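Local atomic coordinates of uncharacterized protein (Bacteroides caccae, PDB entry 3NO2), a protein that is of unknown function but folds as a six-bladed beta-propeller whose sequence resembles that of the Mal s 1 allergenic protein. Residues A[35-47]-A[75-87]. Sequence-based numbering, arbitrary orientation.
Sequences KGWECNSVAATKA and AGCEMQTARILPD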
ATOM      1  N   LYS A  35     -15.301   8.301  11.429  1.00  9.83           N
ATOM      2  CA  LYS A  35     -14.879   7.756  12.695  1.00 11.59           C
ATOM      3  C   LYS A  35     -14.750   6.270  12.637  1.00  8.60           C
ATOM      4  O   LYS A  35     -15.664   5.527  12.253  1.00 10.53           O
ATOM      5  CB  LYS A  35     -15.893   8.131  13.778  1.00 13.69           C
ATOM      6  CG  LYS A  35     -15.463   7.724  15.177  1.00 20.76           C
ATOM      7  CD  LYS A  35     -16.496   8.133  16.238  1.00 26.95           C
ATOM      8  CE  LYS A  35     -16.071   7.686  17.655  1.00 36.92           C
ATOM      9  NZ  LYS A  35     -17.192   7.912  18.645  1.00 37.85           N
ATOM     10  N   GLY A  36     -13.566   5.781  13.030  1.00 11.12           N
ATOM     11  CA  GLY A  36     -13.293   4.355  13.006  1.00 12.65           C
ATOM     12  C   GLY A  36     -12.680   3.859  11.699  1.00 12.14           C
ATOM     13  O   GLY A  36     -12.280   2.676  11.606  1.00 14.52           O
ATOM     14  N   TRP A  37     -12.613   4.716  10.683  1.00  9.02           N
ATOM     15  CA  TRP A  37     -12.019   4.324   9.411  1.00  8.63           C
ATOM     16  C   TRP A  37     -10.493   4.406   9.482  1.00  8.60           C
ATOM     17  O   TRP A  37      -9.928   5.203  10.224  1.00 10.93           O
ATOM     18  CB  TRP A  37     -12.560   5.202   8.273  1.00  8.23           C
ATOM     19  CG  TRP A  37     -13.975   4.917   7.892  1.00  7.55           C
ATOM     20  CD1 TRP A  37     -14.902   4.205   8.628  1.00  8.23           C
ATOM     21  CD2 TRP A  37     -14.677   5.388   6.736  1.00  7.74           C
ATOM     22  NE1 TRP A  37     -16.101   4.191   7.996  1.00  8.65           N
ATOM     23  CE2 TRP A  37     -15.993   4.888   6.824  1.00  8.69           C
ATOM     24  CE3 TRP A  37     -14.321   6.123   5.601  1.00  7.00           C
ATOM     25  CZ2 TRP A  37     -16.961   5.142   5.834  1.00  9.43           C
ATOM     26  CZ3 TRP A  37     -15.280   6.366   4.640  1.00  9.12           C
ATOM     27  CH2 TRP A  37     -16.573   5.876   4.749  1.00 10.11           C
ATOM     28  N   GLU A  38      -9.816   3.537   8.758  1.00  6.84           N
ATOM     29  CA  GLU A  38      -8.376   3.515   8.674  1.00  6.14           C
ATOM     30  C   GLU A  38      -8.038   3.220   7.235  1.00  6.11           C
ATOM     31  O   GLU A  38      -8.419   2.140   6.744  1.00  5.34           O
ATOM     32  CB  GLU A  38      -7.750   2.438   9.569  1.00  5.85           C
ATOM     33  CG  GLU A  38      -6.234   2.431   9.551  1.00  6.00           C
ATOM     34  CD  GLU A  38      -5.557   1.233  10.139  1.00  6.56           C
ATOM     35  OE1 GLU A  38      -6.171   0.149  10.302  1.00  7.60           O
ATOM     36  OE2 GLU A  38      -4.317   1.350  10.380  1.00  7.06           O
ATOM     37  N   CYS A  39      -7.339   4.130   6.554  1.00  5.52           N
ATOM     38  CA  CYS A  39      -6.972   3.980   5.151  1.00  5.00           C
ATOM     39  C   CYS A  39      -5.499   3.689   4.983  1.00  6.85           C
ATOM     40  O   CYS A  39      -4.645   4.532   5.258  1.00  6.42           O
ATOM     41  CB  CYS A  39      -7.334   5.216   4.344  1.00  5.02           C
ATOM     42  SG  CYS A  39      -6.808   5.113   2.628  1.00  6.68           S
ATOM     43  N   ASN A  40      -5.214   2.447   4.565  1.00  5.42           N
ATOM     44  CA  ASN A  40      -3.858   2.003   4.181  1.00  4.80           C
ATOM     45  C   ASN A  40      -3.682   1.697   2.714  1.00  4.77           C
ATOM     46  O   ASN A  40      -2.595   1.270   2.346  1.00  5.40           O
ATOM     47  CB  ASN A  40      -3.431   0.799   5.030  1.00  5.31           C
ATOM     48  CG  ASN A  40      -3.112   1.193   6.468  1.00  5.54           C
ATOM     49  OD1 ASN A  40      -2.163   1.997   6.703  1.00  6.75           O
ATOM     50  ND2 ASN A  40      -3.839   0.634   7.439  1.00  6.22           N
ATOM     51  N   SER A  41      -4.720   1.910   1.903  1.00  4.50           N
ATOM     52  CA  SER A  41      -4.666   1.708   0.468  1.00  4.58           C
ATOM     53  C   SER A  41      -5.531   2.739  -0.270  1.00  4.86           C
ATOM     54  O   SER A  41      -6.737   2.841  -0.033  1.00  6.01           O
ATOM     55  CB  SER A  41      -5.215   0.333   0.081  1.00  5.15           C
ATOM     56  OG  SER A  41      -4.339  -0.697   0.583  1.00  5.49           O
ATOM     57  N   VAL A  42      -4.879   3.468  -1.189  1.00  5.48           N
ATOM     58  CA  VAL A  42      -5.525   4.297  -2.198  1.00  5.46           C
ATOM     59  C   VAL A  42      -5.025   3.895  -3.575  1.00  6.04           C
ATOM     60  O   VAL A  42      -3.884   3.442  -3.719  1.00  6.35           O
ATOM     61  CB  VAL A  42      -5.294   5.819  -1.985  1.00  5.83           C
ATOM     62  CG1 VAL A  42      -5.774   6.287  -0.620  1.00  6.97           C
ATOM     63  CG2 VAL A  42      -3.828   6.247  -2.160  1.00  6.64           C
ATOM     64  N   ALA A  43      -5.846   4.079  -4.598  1.00  5.98           N
ATOM     65  CA  ALA A  43      -5.466   3.753  -5.970  1.00  6.48           C
ATOM     66  C   ALA A  43      -6.330   4.581  -6.916  1.00  6.92           C
ATOM     67  O   ALA A  43      -7.425   5.006  -6.569  1.00  7.17           O
ATOM     68  CB  ALA A  43      -5.641   2.236  -6.238  1.00  8.32           C
ATOM     69  N   ALA A  44      -5.791   4.860  -8.095  1.00  7.62           N
ATOM     70  CA  ALA A  44      -6.488   5.611  -9.156  1.00  7.45           C
ATOM     71  C   ALA A  44      -6.620   4.765 -10.376  1.00  8.39           C
ATOM     72  O   ALA A  44      -5.716   3.999 -10.737  1.00 11.13           O
ATOM     73  CB  ALA A  44      -5.734   6.890  -9.498  1.00 10.71           C
ATOM     74  N   THR A  45      -7.745   4.937 -11.039  1.00  8.24           N
ATOM     75  CA  THR A  45      -7.911   4.349 -12.383  1.00  9.44           C
ATOM     76  C   THR A  45      -7.310   5.291 -13.414  1.00 11.71           C
ATOM     77  O   THR A  45      -7.084   6.465 -13.156  1.00 11.55           O
ATOM     78  CB  THR A  45      -9.371   4.099 -12.754  1.00 10.03           C
ATOM     79  OG1 THR A  45     -10.024   5.346 -12.940  1.00 10.61           O
ATOM     80  CG2 THR A  45     -10.110   3.262 -11.689  1.00 11.44           C
ATOM     81  N   LYS A  46      -7.080   4.767 -14.608  1.00 13.21           N
ATOM     82  CA  LYS A  46      -6.560   5.595 -15.720  1.00 16.46           C
ATOM     83  C   LYS A  46      -7.487   6.749 -16.008  1.00 16.29           C
ATOM     84  O   LYS A  46      -7.026   7.843 -16.349  1.00 18.10           O
ATOM     85  CB  LYS A  46      -6.354   4.730 -16.959  1.00 18.56           C
ATOM     86  CG  LYS A  46      -5.109   3.859 -16.848  1.00 27.24           C
ATOM     87  N   ALA A  47      -8.781   6.510 -15.847  1.00 15.04           N
ATOM     88  CA  ALA A  47      -9.797   7.531 -16.060  1.00 16.26           C
ATOM     89  C   ALA A  47      -9.892   8.559 -14.943  1.00 15.87           C
ATOM     90  O   ALA A  47     -10.616   9.539 -15.092  1.00 19.98           O
ATOM     91  CB  ALA A  47     -11.135   6.913 -16.295  1.00 18.55           C
ATOM     92  N   ALA A  75     -18.415  -7.863   9.991  0.60  8.24           N
ATOM     93  CA  ALA A  75     -18.090  -7.417  11.337  0.60  7.50           C
ATOM     94  C   ALA A  75     -16.783  -8.008  11.843  0.60  5.85           C
ATOM     95  O   ALA A  75     -16.545  -9.228  11.740  0.60  8.65           O
ATOM     96  CB  ALA A  75     -19.254  -7.772  12.321  0.60  6.36           C
ATOM     97  N   GLY A  76     -15.939  -7.162  12.406  0.60  7.70           N
ATOM     98  CA  GLY A  76     -14.657  -7.574  12.969  0.60 10.71           C
ATOM     99  C   GLY A  76     -13.565  -7.766  11.930  0.60  9.06           C
ATOM    100  O   GLY A  76     -12.399  -7.972  12.299  0.60 12.36           O
ATOM    101  N   CYS A  77     -13.924  -7.739  10.634  0.60  7.28           N
ATOM    102  CA  CYS A  77     -12.936  -7.877   9.548  0.60  6.37           C
ATOM    103  C   CYS A  77     -12.362  -6.501   9.276  0.60  6.93           C
ATOM    104  O   CYS A  77     -12.924  -5.477   9.692  0.60  7.36           O
ATOM    105  CB  CYS A  77     -13.562  -8.458   8.291  0.60  5.93           C
ATOM    106  SG  CYS A  77     -14.081 -10.205   8.430  0.60  5.92           S
ATOM    107  N   GLU A  78     -11.241  -6.446   8.570  1.00  6.55           N
ATOM    108  CA  GLU A  78     -10.625  -5.173   8.215  1.00  6.52           C
ATOM    109  C   GLU A  78     -10.250  -5.186   6.747  1.00  5.63           C
ATOM    110  O   GLU A  78      -9.308  -5.880   6.287  1.00  6.35           O
ATOM    111  CB  GLU A  78      -9.384  -4.898   9.050  1.00  6.91           C
ATOM    112  CG  GLU A  78      -9.637  -4.821  10.547  1.00  6.87           C
ATOM    113  CD  GLU A  78      -8.435  -4.333  11.332  1.00  7.27           C
ATOM    114  OE1 GLU A  78      -7.413  -3.955  10.745  1.00  7.64           O
ATOM    115  OE2 GLU A  78      -8.552  -4.322  12.591  1.00  9.91           O
HETATM  116  N   MSE A  79     -10.928  -4.352   5.960  1.00  5.19           N
HETATM  117  CA  MSE A  79     -10.604  -4.168   4.557  1.00  5.83           C
HETATM  118  C   MSE A  79      -9.378  -3.262   4.494  1.00  5.68           C
HETATM  119  O   MSE A  79      -9.462  -2.062   4.788  1.00  6.84           O
HETATM  120  CB  MSE A  79     -11.783  -3.487   3.853  1.00  5.89           C
HETATM  121  CG  MSE A  79     -11.621  -3.481   2.371  1.00  5.59           C
HETATM  122 SE   MSE A  79     -12.135  -5.131   1.460  0.75  5.09          SE
HETATM  123  CE  MSE A  79     -14.012  -4.833   1.374  1.00  8.89           C
ATOM    124  N   GLN A  80      -8.255  -3.825   4.060  1.00  5.00           N
ATOM    125  CA  GLN A  80      -6.983  -3.125   4.077  1.00  4.61           C
ATOM    126  C   GLN A  80      -6.286  -3.055   2.725  1.00  4.80           C
ATOM    127  O   GLN A  80      -5.377  -2.241   2.598  1.00  5.70           O
ATOM    128  CB  GLN A  80      -6.020  -3.731   5.091  1.00  5.15           C
ATOM    129  CG  GLN A  80      -6.475  -3.626   6.541  1.00  5.53           C
ATOM    130  CD  GLN A  80      -6.255  -2.292   7.193  1.00  5.04           C
ATOM    131  OE1 GLN A  80      -5.858  -1.329   6.569  1.00  6.11           O
ATOM    132  NE2 GLN A  80      -6.566  -2.221   8.478  1.00  6.38           N
ATOM    133  N   THR A  81      -6.676  -3.874   1.739  1.00  4.80           N
ATOM    134  CA  THR A  81      -6.170  -3.827   0.388  1.00  4.46           C
ATOM    135  C   THR A  81      -7.168  -3.158  -0.522  1.00  4.98           C
ATOM    136  O   THR A  81      -8.359  -3.438  -0.454  1.00  5.29           O
ATOM    137  CB  THR A  81      -5.945  -5.264  -0.142  1.00  6.21           C
ATOM    138  OG1 THR A  81      -4.934  -5.951   0.611  1.00  6.13           O
ATOM    139  CG2 THR A  81      -5.551  -5.307  -1.615  1.00  6.35           C
ATOM    140  N   ALA A  82      -6.667  -2.321  -1.421  1.00  5.07           N
ATOM    141  CA  ALA A  82      -7.475  -1.727  -2.494  1.00  5.70           C
ATOM    142  C   ALA A  82      -6.510  -1.223  -3.578  1.00  5.36           C
ATOM    143  O   ALA A  82      -5.851  -0.209  -3.375  1.00  7.26           O
ATOM    144  CB  ALA A  82      -8.341  -0.622  -1.958  1.00  7.55           C
ATOM    145  N   ARG A  83      -6.426  -1.907  -4.711  1.00  6.01           N
ATOM    146  CA  ARG A  83      -5.542  -1.521  -5.814  1.00  8.35           C
ATOM    147  C   ARG A  83      -6.269  -1.729  -7.132  1.00  8.62           C
ATOM    148  O   ARG A  83      -7.270  -2.434  -7.218  1.00  8.08           O
ATOM    149  CB  ARG A  83      -4.224  -2.294  -5.787  1.00  8.17           C
ATOM    150  CG  ARG A  83      -4.412  -3.778  -6.048  1.00  9.80           C
ATOM    151  CD  ARG A  83      -3.113  -4.506  -6.222  1.00 12.55           C
ATOM    152  NE  ARG A  83      -2.305  -4.513  -5.023  1.00 12.37           N
ATOM    153  CZ  ARG A  83      -1.179  -3.838  -4.842  1.00  9.10           C
ATOM    154  NH1 ARG A  83      -0.685  -3.074  -5.800  1.00 12.16           N
ATOM    155  NH2 ARG A  83      -0.522  -3.981  -3.719  1.00 10.54           N
ATOM    156  N   ILE A  84      -5.746  -1.099  -8.180  1.00  8.56           N
ATOM    157  CA  ILE A  84      -6.162  -1.355  -9.553  1.00  7.96           C
ATOM    158  C   ILE A  84      -5.118  -2.236 -10.209  1.00  8.69           C
ATOM    159  O   ILE A  84      -3.911  -1.899 -10.223  1.00  9.87           O
ATOM    160  CB  ILE A  84      -6.363  -0.047 -10.307  1.00  9.00           C
ATOM    161  CG1 ILE A  84      -7.435   0.816  -9.638  1.00  9.50           C
ATOM    162  CG2 ILE A  84      -6.665  -0.339 -11.803  1.00 11.21           C
ATOM    163  CD1 ILE A  84      -8.868   0.258  -9.647  1.00  9.95           C
ATOM    164  N   LEU A  85      -5.563  -3.386 -10.699  1.00  9.62           N
ATOM    165  CA  LEU A  85      -4.701  -4.333 -11.350  1.00 11.41           C
ATOM    166  C   LEU A  85      -4.347  -3.847 -12.776  1.00 11.94           C
ATOM    167  O   LEU A  85      -5.020  -2.980 -13.328  1.00 12.00           O
ATOM    168  CB  LEU A  85      -5.429  -5.665 -11.474  1.00  9.78           C
ATOM    169  CG  LEU A  85      -5.753  -6.360 -10.154  1.00 10.81           C
ATOM    170  CD1 LEU A  85      -6.639  -7.554 -10.417  1.00 13.67           C
ATOM    171  CD2 LEU A  85      -4.456  -6.746  -9.403  1.00 11.64           C
ATOM    172  N   PRO A  86      -3.272  -4.382 -13.336  1.00 13.60           N
ATOM    173  CA  PRO A  86      -2.950  -4.048 -14.749  1.00 13.10           C
ATOM    174  C   PRO A  86      -4.087  -4.241 -15.738  1.00 15.61           C
ATOM    175  O   PRO A  86      -4.142  -3.481 -16.723  1.00 18.03           O
ATOM    176  CB  PRO A  86      -1.779  -4.977 -15.061  1.00 16.48           C
ATOM    177  CG  PRO A  86      -1.119  -5.208 -13.709  1.00 17.46           C
ATOM    178  CD  PRO A  86      -2.244  -5.192 -12.681  1.00 14.87           C
ATOM    179  N   ASP A  87      -4.978  -5.189 -15.487  1.00 13.05           N
ATOM    180  CA  ASP A  87      -6.152  -5.399 -16.343  1.00 13.98           C
ATOM    181  C   ASP A  87      -7.298  -4.369 -16.159  1.00 15.37           C
ATOM    182  O   ASP A  87      -8.327  -4.458 -16.873  1.00 14.90           O
ATOM    183  CB  ASP A  87      -6.634  -6.837 -16.254  1.00 14.57           C
ATOM    184  CG  ASP A  87      -7.273  -7.193 -14.905  1.00 16.51           C
ATOM    185  OD1 ASP A  87      -7.514  -6.294 -14.078  1.00 14.10           O
ATOM    186  OD2 ASP A  87      -7.555  -8.400 -14.731  1.00 18.67           O
TER
HETATM  187  O   HOH W   1      -7.275   0.450   4.917  1.00  6.43           O
HETATM  188  O   HOH W   2      -3.592  -2.312  -1.563  1.00  7.46           O
HETATM  189  O   HOH W   3      -3.372   0.847  -2.752  1.00  9.52           O
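The carboxamide of Q80 is gripped at both of its polar atoms by E38 and N40, an example of how polar side chains can join two blade-lining strands that share no backbone hydrogen bond. Q80 NE2 donates to E38 OE1 at 3.0 Å, nearly straight, yet the carboxylate is turned almost perpendicular to the amide (85° between planes) and receives the proton from above its own plane. The same nitrogen gives a bond to E78 OE1, which also meets H124. At the amide oxygen, N40 runs alongside Q80 and N40 ND2 reaches Q80 OE1 at 2.9 Å, almost straight; ND2 also donates to E38 OE2, closing the network. A bend at chi2 (-79°) helps bring the amide of Q80 to E38 and N40. A water bonded to Q80 OE1 bridges to E38 O and N40 N.

Further along, S41 OG donates to Q80 O at 2.7 Å, while a second water links this hydroxyl to A82 N, and a third joins V42 O to A82 O. Past these waters the contact turns apolar: A43 CB rests 4.1 Å from I84 CG1, and I84 CD1 abuts T45 CG2. L51 and M60, from the blade of strand 41-44, also touch I84.

Strands 41-44 and 78-84 run nearly parallel, 12° apart, and each begins its own four-stranded antiparallel sheet. E38 also bonds S12 and a bound citrate, probably from the crystallisation liquor, consistent with a polar pocket at this end. Innermost strands of successive blades set side by side around a central channel are typical of beta-propellers, here one of six blades.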